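Local coordinates for chitosanase (Bacillus subtilis subsp. subtilis str. 168, PDB 7C6C), which hydrolyses internal beta-(1->4) linkages between D-glucosamine residues of partly acetylated chitosan as a secreted glycoside hydrolase of family 46, at residues A[9-14]-A[139-144]; A[158-163]-A[178-183]; A[211-216]-A[229-234]. All coordinates share one frame; numbering follows the deposited sequence.

How the interactions relate
Interaction 1 lies deepest, its centre about 7 Å from the centre of the chain. Interactions 2 and 3 lie about 17 Å out, though most of the residues that touch there are buried; Lys183 lies at the margin. Helix 134-147 of interaction 1 packs against both helices of interaction 2, with Met140 against Trp180 and Thr143 against Leu159. Helix 5-20 of interaction 1 meets the strand of interaction 3 through Leu14 and Val231. Interactions 2 and 3 meet at a probable hydrogen bond from Arg215 NH1 to Asn182 O. The chemistry differs: a tyrosine-carboxylate hydrogen bond in 1, a methyl on an indole in 2, and valine packing beside a bound malate in 3.

Interaction 1. Residues A[9-14]-A[139-144]; sequences RRAEQL and VMYDTV
This is a helix-to-helix contact in the interior of the glycosyl hydrolase family 46 fold, a member of the lysozyme clan. It joins helix 5-20 near the N-terminus to helix 134-147. Tyr141 spans most of the gap. Its CG is anti to the backbone N (chi1 -171°), which sends the ring toward helix 5-20. Ala11 CB packs against this ring, 4.1 Å from Tyr141 CD2. The Glu12 chain runs obliquely past the ring end, and its CG lies 3.6 Å from Tyr141 CE2. The carboxylate and ring planes are 54° apart.

Glu12 OE2 forms salt bridges with Lys8 and Arg43. These cations probably favour the ionised carboxylate. Asn114 is a further hydrogen-bond partner of the Tyr141 hydroxyl, and Tyr119 meets the Tyr141 ring edge-to-face. Glu12 is also near the catalytic region: its side chain is about 9 Å from that of Glu19, the predicted proton donor. The direct polar link between the segments is short. Tyr141 OH donates to Glu12 OE2 at 2.6 Å; OE2 accepts with its anti lone pair and lies in the plane of the tyrosine ring, at its edge.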
loop_
_atom_site.group_PDB
_atom_site.type_symbol
_atom_site.label_atom_id
_atom_site.label_comp_id
_atom_site.label_asym_id
_atom_site.label_seq_id
_atom_site.Cartn_x
_atom_site.Cartn_y
_atom_site.Cartn_z
ATOM N N ARG A 9 -5.986 -9.900 -7.716
ATOM C CA ARG A 9 -4.626 -10.350 -7.979
ATOM C C ARG A 9 -3.874 -9.334 -8.827
ATOM O O ARG A 9 -2.724 -8.995 -8.530
ATOM C CB ARG A 9 -4.629 -11.719 -8.662
ATOM C CG ARG A 9 -3.219 -12.194 -8.998
ATOM C CD ARG A 9 -3.167 -13.472 -9.828
ATOM N NE ARG A 9 -4.117 -13.483 -10.935
ATOM C CZ ARG A 9 -3.966 -12.856 -12.097
ATOM N NH1 ARG A 9 -2.877 -12.125 -12.339
ATOM N NH2 ARG A 9 -4.927 -12.962 -13.015
ATOM N N ARG A 10 -4.506 -8.846 -9.900
ATOM C CA ARG A 10 -3.844 -7.873 -10.765
ATOM C C ARG A 10 -3.498 -6.603 -10.000
ATOM O O ARG A 10 -2.398 -6.054 -10.155
ATOM C CB ARG A 10 -4.721 -7.570 -11.982
ATOM C CG ARG A 10 -4.899 -8.776 -12.878
ATOM C CD ARG A 10 -5.705 -8.491 -14.130
ATOM N NE ARG A 10 -5.821 -9.726 -14.896
ATOM C CZ ARG A 10 -6.963 -10.308 -15.237
ATOM N NH1 ARG A 10 -8.126 -9.740 -14.943
ATOM N NH2 ARG A 10 -6.930 -11.461 -15.890
ATOM N N ALA A 11 -4.433 -6.114 -9.178
ATOM C CA ALA A 11 -4.165 -4.936 -8.358
ATOM C C ALA A 11 -2.965 -5.164 -7.454
ATOM O O ALA A 11 -2.117 -4.275 -7.292
ATOM C CB ALA A 11 -5.396 -4.603 -7.519
ATOM N N GLU A 12 -2.880 -6.352 -6.853
ATOM C CA GLU A 12 -1.780 -6.656 -5.945
ATOM C C GLU A 12 -0.457 -6.809 -6.686
ATOM O O GLU A 12 0.598 -6.436 -6.156
ATOM C CB GLU A 12 -2.126 -7.897 -5.119
ATOM C CG GLU A 12 -3.271 -7.612 -4.167
ATOM C CD GLU A 12 -3.847 -8.829 -3.470
ATOM O OE1 GLU A 12 -3.662 -9.960 -3.962
ATOM O OE2 GLU A 12 -4.504 -8.644 -2.420
ATOM N N GLN A 13 -0.481 -7.356 -7.903
ATOM C CA GLN A 13 0.753 -7.467 -8.672
ATOM C C GLN A 13 1.245 -6.106 -9.146
ATOM O O GLN A 13 2.460 -5.879 -9.228
ATOM C CB GLN A 13 0.583 -8.472 -9.810
ATOM C CG GLN A 13 0.403 -9.876 -9.270
ATOM C CD GLN A 13 0.370 -10.923 -10.353
ATOM O OE1 GLN A 13 0.554 -10.619 -11.535
ATOM N NE2 GLN A 13 0.133 -12.170 -9.960
ATOM N N LEU A 14 0.323 -5.177 -9.430
ATOM C CA LEU A 14 0.723 -3.796 -9.690
ATOM C C LEU A 14 1.411 -3.196 -8.467
ATOM O O LEU A 14 2.532 -2.674 -8.559
ATOM C CB LEU A 14 -0.496 -2.961 -10.091
ATOM C CG LEU A 14 -1.041 -3.247 -11.494
ATOM C CD1 LEU A 14 -2.451 -2.704 -11.645
ATOM C CD2 LEU A 14 -0.107 -2.673 -12.551
ATOM N N VAL A 139 -6.733 1.456 -7.783
ATOM C CA VAL A 139 -5.993 2.661 -7.425
ATOM C C VAL A 139 -6.180 2.981 -5.947
ATOM O O VAL A 139 -5.219 3.338 -5.255
ATOM C CB VAL A 139 -6.387 3.844 -8.329
ATOM C CG1 VAL A 139 -5.725 5.131 -7.850
ATOM C CG2 VAL A 139 -6.025 3.559 -9.787
ATOM N N MET A 140 -7.417 2.868 -5.438
ATOM C CA MET A 140 -7.641 3.126 -4.015
ATOM C C MET A 140 -6.843 2.163 -3.147
ATOM O O MET A 140 -6.254 2.569 -2.137
ATOM C CB MET A 140 -9.130 3.020 -3.666
ATOM C CG MET A 140 -10.050 3.994 -4.390
ATOM S SD MET A 140 -9.631 5.742 -4.227
ATOM C CE MET A 140 -9.021 6.071 -5.883
ATOM N N TYR A 141 -6.824 0.884 -3.527
ATOM C CA TYR A 141 -6.100 -0.136 -2.774
ATOM C C TYR A 141 -4.609 0.190 -2.716
ATOM O O TYR A 141 -3.996 0.177 -1.640
ATOM C CB TYR A 141 -6.362 -1.475 -3.468
ATOM C CG TYR A 141 -5.917 -2.761 -2.803
ATOM C CD1 TYR A 141 -5.451 -2.808 -1.493
ATOM C CD2 TYR A 141 -5.981 -3.955 -3.515
ATOM C CE1 TYR A 141 -5.059 -4.011 -0.918
ATOM C CE2 TYR A 141 -5.598 -5.148 -2.957
ATOM C CZ TYR A 141 -5.135 -5.173 -1.659
ATOM O OH TYR A 141 -4.760 -6.368 -1.088
ATOM N N ASP A 142 -4.009 0.508 -3.866
ATOM C CA ASP A 142 -2.598 0.874 -3.876
ATOM C C ASP A 142 -2.354 2.131 -3.051
ATOM O O ASP A 142 -1.341 2.240 -2.346
ATOM C CB ASP A 142 -2.116 1.098 -5.306
ATOM C CG ASP A 142 -0.635 1.366 -5.363
ATOM O OD1 ASP A 142 0.134 0.429 -5.077
ATOM O OD2 ASP A 142 -0.241 2.516 -5.658
ATOM N N THR A 143 -3.277 3.094 -3.125
ATOM C CA THR A 143 -3.096 4.358 -2.420
ATOM C C THR A 143 -3.060 4.150 -0.913
ATOM O O THR A 143 -2.198 4.704 -0.224
ATOM C CB THR A 143 -4.206 5.342 -2.799
ATOM O OG1 THR A 143 -4.155 5.599 -4.206
ATOM C CG2 THR A 143 -4.034 6.666 -2.060
ATOM N N VAL A 144 -3.987 3.356 -0.375
ATOM C CA VAL A 144 -4.002 3.198 1.076
ATOM C C VAL A 144 -2.755 2.468 1.557
ATOM O O VAL A 144 -2.249 2.745 2.650
ATOM C CB VAL A 144 -5.321 2.568 1.575
ATOM C CG1 VAL A 144 -5.380 1.082 1.273
ATOM C CG2 VAL A 144 -5.498 2.806 3.072
#

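Interaction 2. Residues A[158-163]-A[178-183]; sequences ALIKRT and KKWLNK
Thr163 lays its CG2 methyl over one face of the Trp180 indole. Thr163 CG2 is 3.7 Å from the centroid of the Trp180 five-membered ring and 20° off the ring normal, a CH-pi contact. It sits toward the rim of the indole. Trp180 NE1 and Trp180 CE2 are its nearest ring atoms, each 3.6 Å from Thr163 CG2. The two side chains cross at about a right angle.

The contact joins helix 156-167 to helix 177-193, two consecutive helices of the family 46 fold. The axes of the short segments approach to 10.3 Å, with 122° between their N-to-C directions. The backbones come nearest at Thr163 and Lys183, whose CA atoms are 6.2 Å apart. Thr163 CG2 also reaches Lys183 CB at 4.2 Å. The Lys183 chain then bends at chi2 and carries its amino end away from helix 156-167.

The rotation of Thr163 serves both of its branches. CG2 is anti to the backbone N and faces the indole. Thr163 OG1 turns back to its own helix and donates to Leu159 O at 2.8 Å. That carbonyl also accepts from Thr163 N, and the two donors come from opposite faces of its plane. Ile160 touches the indole from another side: Ile160 CG2 lies at the ring edge, 4.4 Å from Trp180 CZ2.

Other residues complete the setting of the tryptophan. Its NE1 is hydrogen-bonded to Asn164, next to Thr163 in the chain. Phe184 meets its ring, and Met140 of helix 134-147 touches its side chain.

Between these two segments the contact is therefore apolar and dispersive. The polar groups of Thr163 and Trp180 are satisfied by partners on helix 156-167 itself, which leaves a methyl and an aromatic face to meet across the interface.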
loop_
_atom_site.group_PDB
_atom_site.type_symbol
_atom_site.label_atom_id
_atom_site.label_comp_id
_atom_site.label_asym_id
_atom_site.label_seq_id
_atom_site.Cartn_x
_atom_site.Cartn_y
_atom_site.Cartn_z
ATOM N N ALA A 158 -7.665 11.866 2.963
ATOM C CA ALA A 158 -7.339 13.243 2.596
ATOM C C ALA A 158 -7.256 13.400 1.083
ATOM O O ALA A 158 -7.732 14.394 0.522
ATOM C CB ALA A 158 -6.027 13.674 3.250
ATOM N N LEU A 159 -6.669 12.415 0.402
ATOM C CA LEU A 159 -6.596 12.472 -1.056
ATOM C C LEU A 159 -7.979 12.361 -1.686
ATOM O O LEU A 159 -8.278 13.062 -2.661
ATOM C CB LEU A 159 -5.680 11.370 -1.587
ATOM C CG LEU A 159 -4.224 11.432 -1.120
ATOM C CD1 LEU A 159 -3.411 10.372 -1.819
ATOM C CD2 LEU A 159 -3.608 12.810 -1.332
ATOM N N ILE A 160 -8.833 11.479 -1.156
ATOM C CA ILE A 160 -10.199 11.362 -1.667
ATOM C C ILE A 160 -10.929 12.690 -1.532
ATOM O O ILE A 160 -11.561 13.172 -2.481
ATOM C CB ILE A 160 -10.954 10.224 -0.954
ATOM C CG1 ILE A 160 -10.418 8.856 -1.374
ATOM C CG2 ILE A 160 -12.455 10.317 -1.228
ATOM C CD1 ILE A 160 -10.991 7.719 -0.561
ATOM N N LYS A 161 -10.847 13.309 -0.350
ATOM C CA LYS A 161 -11.565 14.559 -0.127
ATOM C C LYS A 161 -11.035 15.679 -1.015
ATOM O O LYS A 161 -11.817 16.471 -1.554
ATOM C CB LYS A 161 -11.507 14.950 1.349
ATOM C CG LYS A 161 -12.380 14.085 2.245
ATOM C CD LYS A 161 -12.383 14.579 3.683
ATOM C CE LYS A 161 -11.013 14.451 4.324
ATOM N NZ LYS A 161 -11.047 14.881 5.754
ATOM N N ARG A 162 -9.715 15.759 -1.191
ATOM C CA ARG A 162 -9.162 16.792 -2.061
ATOM C C ARG A 162 -9.589 16.581 -3.505
ATOM O O ARG A 162 -9.858 17.550 -4.225
ATOM C CB ARG A 162 -7.640 16.846 -1.934
ATOM C CG ARG A 162 -7.194 17.390 -0.594
ATOM C CD ARG A 162 -5.926 18.206 -0.689
ATOM N NE ARG A 162 -4.756 17.380 -0.956
ATOM C CZ ARG A 162 -4.032 16.778 -0.017
ATOM N NH1 ARG A 162 -4.360 16.897 1.264
ATOM N NH2 ARG A 162 -2.980 16.057 -0.362
ATOM N N THR A 163 -9.658 15.321 -3.941
ATOM C CA THR A 163 -10.150 15.016 -5.279
ATOM C C THR A 163 -11.615 15.408 -5.423
ATOM O O THR A 163 -12.004 16.048 -6.408
ATOM C CB THR A 163 -9.957 13.529 -5.571
ATOM O OG1 THR A 163 -8.568 13.202 -5.465
ATOM C CG2 THR A 163 -10.436 13.203 -6.970
ATOM N N LYS A 178 -14.438 8.170 -14.646
ATOM C CA LYS A 178 -13.159 8.229 -15.343
ATOM C C LYS A 178 -12.505 9.596 -15.175
ATOM O O LYS A 178 -11.296 9.690 -14.933
ATOM C CB LYS A 178 -13.343 7.862 -16.817
ATOM C CG LYS A 178 -13.945 6.474 -17.017
ATOM C CD LYS A 178 -13.970 6.055 -18.479
ATOM C CE LYS A 178 -14.571 4.669 -18.630
ATOM N NZ LYS A 178 -14.569 4.203 -20.048
ATOM N N LYS A 179 -13.295 10.667 -15.272
ATOM C CA LYS A 179 -12.765 12.000 -15.017
ATOM C C LYS A 179 -12.328 12.148 -13.567
ATOM O O LYS A 179 -11.268 12.719 -13.287
ATOM C CB LYS A 179 -13.822 13.050 -15.356
ATOM C CG LYS A 179 -13.284 14.470 -15.433
ATOM C CD LYS A 179 -14.288 15.414 -16.085
ATOM C CE LYS A 179 -15.224 16.035 -15.057
ATOM N NZ LYS A 179 -16.404 16.694 -15.694
ATOM N N TRP A 180 -13.135 11.636 -12.636
ATOM C CA TRP A 180 -12.782 11.704 -11.221
ATOM C C TRP A 180 -11.464 10.991 -10.946
ATOM O O TRP A 180 -10.612 11.509 -10.210
ATOM C CB TRP A 180 -13.903 11.087 -10.387
ATOM C CG TRP A 180 -13.713 11.220 -8.906
ATOM C CD1 TRP A 180 -14.163 12.232 -8.110
ATOM C CD2 TRP A 180 -13.027 10.304 -8.042
ATOM N NE1 TRP A 180 -13.800 12.005 -6.804
ATOM C CE2 TRP A 180 -13.103 10.827 -6.735
ATOM C CE3 TRP A 180 -12.356 9.094 -8.247
ATOM C CZ2 TRP A 180 -12.532 10.181 -5.640
ATOM C CZ3 TRP A 180 -11.792 8.454 -7.157
ATOM C CH2 TRP A 180 -11.882 9.000 -5.872
ATOM N N LEU A 181 -11.278 9.800 -11.524
ATOM C CA LEU A 181 -10.056 9.045 -11.268
ATOM C C LEU A 181 -8.834 9.755 -11.836
ATOM O O LEU A 181 -7.761 9.728 -11.229
ATOM C CB LEU A 181 -10.179 7.631 -11.830
ATOM C CG LEU A 181 -9.031 6.682 -11.475
ATOM C CD1 LEU A 181 -8.968 6.451 -9.970
ATOM C CD2 LEU A 181 -9.179 5.374 -12.243
ATOM N N ASN A 182 -8.969 10.399 -12.997
ATOM C CA ASN A 182 -7.845 11.167 -13.524
ATOM C C ASN A 182 -7.468 12.300 -12.579
ATOM O O ASN A 182 -6.281 12.565 -12.353
ATOM C CB ASN A 182 -8.166 11.695 -14.918
ATOM C CG ASN A 182 -8.165 10.601 -15.959
ATOM O OD1 ASN A 182 -7.489 9.586 -15.805
ATOM N ND2 ASN A 182 -8.920 10.802 -17.028
ATOM N N LYS A 183 -8.466 12.962 -11.992
ATOM C CA LYS A 183 -8.171 14.004 -11.017
ATOM C C LYS A 183 -7.557 13.415 -9.752
ATOM O O LYS A 183 -6.660 14.022 -9.156
ATOM C CB LYS A 183 -9.429 14.812 -10.702
ATOM C CG LYS A 183 -10.076 15.424 -11.935
ATOM C CD LYS A 183 -10.312 16.922 -11.784
ATOM C CE LYS A 183 -10.983 17.506 -13.027
ATOM N NZ LYS A 183 -10.746 18.973 -13.175
#

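Interaction 3. Residues A[211-216]-A[229-234]; sequences VDVLRS and IHVRSN. With LMR ((2S)-2-hydroxybutanedioic acid), chain B.
The malate pocket of this crystal lies beside this contact, where helix 209-219 packs on the C-terminal beta hairpin formed by strands 229-233 and 237-241. Val213 is the main side chain on the helix. Its CG1 meets Val231 CG1 at 3.9 Å, and the two valines cross at about a right angle. Both place CG1 anti to the backbone N, which brings these two methyls together across the gap. The second methyl of Val213 points to the end of the strand: its CG2 is 4.0 Å from Ser233 CB. Phe18 and Leu14 of helix 5-20 close in on Val213 and Val231, respectively, so the hairpin and both helices share this apolar layer.

Beside this layer lie polar groups. A water bridges the segments: the water oxygen lies 2.7 Å from Ser216 OG and donates to Arg232 O at 3.2 Å.

Both carboxylates of (2S)-2-hydroxybutanedioic acid are gripped from the hairpin, where the strand ends. Ser233 OG donates to O4B of the ligand at 2.6 Å. Ser233 OG is itself hydrogen-bonded to Tyr236 N, a side-chain-to-backbone bond within the turn that would steady the hydroxyl. Glu235 N is a further donor to the ligand. Asp212 borders the pocket from the helix, with its OD2 3.5 Å from the ligand carbon C3. The other carboxylate is met by the backbone: Asn234 N donates to ligand O1A at 2.8 Å, with an N-H...O angle of 163°.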
loop_
_atom_site.group_PDB
_atom_site.type_symbol
_atom_site.label_atom_id
_atom_site.label_comp_id
_atom_site.label_asym_id
_atom_site.label_seq_id
_atom_site.Cartn_x
_atom_site.Cartn_y
_atom_site.Cartn_z
ATOM N N VAL A 211 1.882 6.361 -10.342
ATOM C CA VAL A 211 0.728 7.115 -10.825
ATOM C C VAL A 211 0.618 7.002 -12.341
ATOM O O VAL A 211 -0.473 6.789 -12.886
ATOM C CB VAL A 211 0.797 8.580 -10.355
ATOM C CG1 VAL A 211 -0.302 9.393 -11.025
ATOM C CG2 VAL A 211 0.669 8.656 -8.844
ATOM N N ASP A 212 1.747 7.116 -13.050
ATOM C CA ASP A 212 1.705 7.024 -14.504
ATOM C C ASP A 212 1.404 5.608 -14.979
ATOM O O ASP A 212 0.728 5.436 -15.998
ATOM C CB ASP A 212 3.002 7.543 -15.124
ATOM C CG ASP A 212 2.856 7.829 -16.605
ATOM O OD1 ASP A 212 1.996 8.663 -16.972
ATOM O OD2 ASP A 212 3.590 7.218 -17.405
ATOM N N VAL A 213 1.884 4.581 -14.272
ATOM C CA VAL A 213 1.536 3.214 -14.652
ATOM C C VAL A 213 0.027 3.017 -14.569
ATOM O O VAL A 213 -0.598 2.445 -15.472
ATOM C CB VAL A 213 2.300 2.194 -13.786
ATOM C CG1 VAL A 213 1.784 0.786 -14.047
ATOM C CG2 VAL A 213 3.789 2.272 -14.063
ATOM N N LEU A 214 -0.578 3.493 -13.478
ATOM C CA LEU A 214 -2.018 3.354 -13.303
ATOM C C LEU A 214 -2.774 4.180 -14.335
ATOM O O LEU A 214 -3.766 3.715 -14.909
ATOM C CB LEU A 214 -2.400 3.747 -11.872
ATOM C CG LEU A 214 -1.827 2.820 -10.790
ATOM C CD1 LEU A 214 -1.907 3.482 -9.404
ATOM C CD2 LEU A 214 -2.532 1.456 -10.792
ATOM N N ARG A 215 -2.304 5.398 -14.605
ATOM C CA ARG A 215 -2.944 6.216 -15.625
ATOM C C ARG A 215 -2.872 5.557 -16.995
ATOM O O ARG A 215 -3.807 5.687 -17.791
ATOM C CB ARG A 215 -2.323 7.612 -15.658
ATOM C CG ARG A 215 -3.283 8.645 -16.230
ATOM C CD ARG A 215 -2.649 9.999 -16.456
ATOM N NE ARG A 215 -2.083 10.596 -15.247
ATOM C CZ ARG A 215 -2.754 11.350 -14.376
ATOM N NH1 ARG A 215 -4.052 11.593 -14.540
ATOM N NH2 ARG A 215 -2.122 11.864 -13.331
ATOM N N SER A 216 -1.777 4.849 -17.290
ATOM C CA SER A 216 -1.662 4.187 -18.588
ATOM C C SER A 216 -2.723 3.112 -18.765
ATOM O O SER A 216 -3.187 2.881 -19.887
ATOM C CB SER A 216 -0.262 3.599 -18.761
ATOM O OG SER A 216 0.701 4.631 -18.916
ATOM N N ILE A 229 -2.150 -7.588 -18.699
ATOM C CA ILE A 229 -1.753 -6.189 -18.627
ATOM C C ILE A 229 -0.251 -6.132 -18.847
ATOM O O ILE A 229 0.502 -6.901 -18.241
ATOM C CB ILE A 229 -2.107 -5.587 -17.257
ATOM C CG1 ILE A 229 -3.626 -5.500 -17.088
ATOM C CG2 ILE A 229 -1.430 -4.226 -17.074
ATOM C CD1 ILE A 229 -4.064 -5.180 -15.678
ATOM N N HIS A 230 0.192 -5.224 -19.702
ATOM C CA HIS A 230 1.617 -4.958 -19.857
ATOM C C HIS A 230 1.958 -3.625 -19.223
ATOM O O HIS A 230 1.350 -2.602 -19.547
ATOM C CB HIS A 230 2.046 -5.005 -21.319
ATOM C CG HIS A 230 1.881 -6.359 -21.918
ATOM N ND1 HIS A 230 0.758 -6.726 -22.629
ATOM C CD2 HIS A 230 2.667 -7.458 -21.858
ATOM C CE1 HIS A 230 0.878 -7.984 -23.014
ATOM N NE2 HIS A 230 2.025 -8.450 -22.557
ATOM N N VAL A 231 2.919 -3.651 -18.316
ATOM C CA VAL A 231 3.461 -2.455 -17.695
ATOM C C VAL A 231 4.761 -2.124 -18.408
ATOM O O VAL A 231 5.623 -2.995 -18.573
ATOM C CB VAL A 231 3.705 -2.693 -16.197
ATOM C CG1 VAL A 231 4.461 -1.523 -15.588
ATOM C CG2 VAL A 231 2.380 -2.926 -15.492
ATOM N N ARG A 232 4.901 -0.877 -18.850
ATOM C CA ARG A 232 6.135 -0.414 -19.489
ATOM C C ARG A 232 6.503 0.907 -18.829
ATOM O O ARG A 232 5.886 1.944 -19.089
ATOM C CB ARG A 232 6.005 -0.297 -21.008
ATOM C CG ARG A 232 6.014 -1.672 -21.683
ATOM C CD ARG A 232 6.166 -1.640 -23.234
ATOM N NE ARG A 232 5.653 -2.892 -23.808
ATOM C CZ ARG A 232 4.352 -3.136 -23.927
ATOM N NH1 ARG A 232 3.481 -2.195 -23.603
ATOM N NH2 ARG A 232 3.920 -4.309 -24.349
ATOM N N SER A 233 7.495 0.858 -17.947
ATOM C CA SER A 233 7.821 1.983 -17.089
ATOM C C SER A 233 9.317 2.230 -17.136
ATOM O O SER A 233 10.107 1.302 -16.943
ATOM C CB SER A 233 7.405 1.650 -15.658
ATOM O OG SER A 233 7.939 2.580 -14.742
ATOM N N ASN A 234 9.707 3.479 -17.393
ATOM C CA ASN A 234 11.123 3.820 -17.313
ATOM C C ASN A 234 11.666 3.553 -15.915
ATOM O O ASN A 234 12.797 3.079 -15.760
ATOM C CB ASN A 234 11.345 5.282 -17.702
ATOM C CG ASN A 234 11.072 5.547 -19.170
ATOM O OD1 ASN A 234 11.116 4.636 -19.998
ATOM N ND2 ASN A 234 10.795 6.805 -19.503
HETATM C C1 LMR B . 7.400 6.376 -18.631
HETATM O O1A LMR B . 7.800 5.196 -18.559
HETATM O O1B LMR B . 6.752 6.812 -19.606
HETATM C C2 LMR B . 7.714 7.324 -17.512
HETATM O O2 LMR B . 7.375 8.652 -17.929
HETATM C C3 LMR B . 6.915 6.970 -16.258
HETATM C C4 LMR B . 7.452 5.717 -15.597
HETATM O O4A LMR B . 8.660 5.686 -15.270
HETATM O O4B LMR B . 6.670 4.760 -15.392
HETATM O O HOH W 1 3.187 3.605 -18.514
#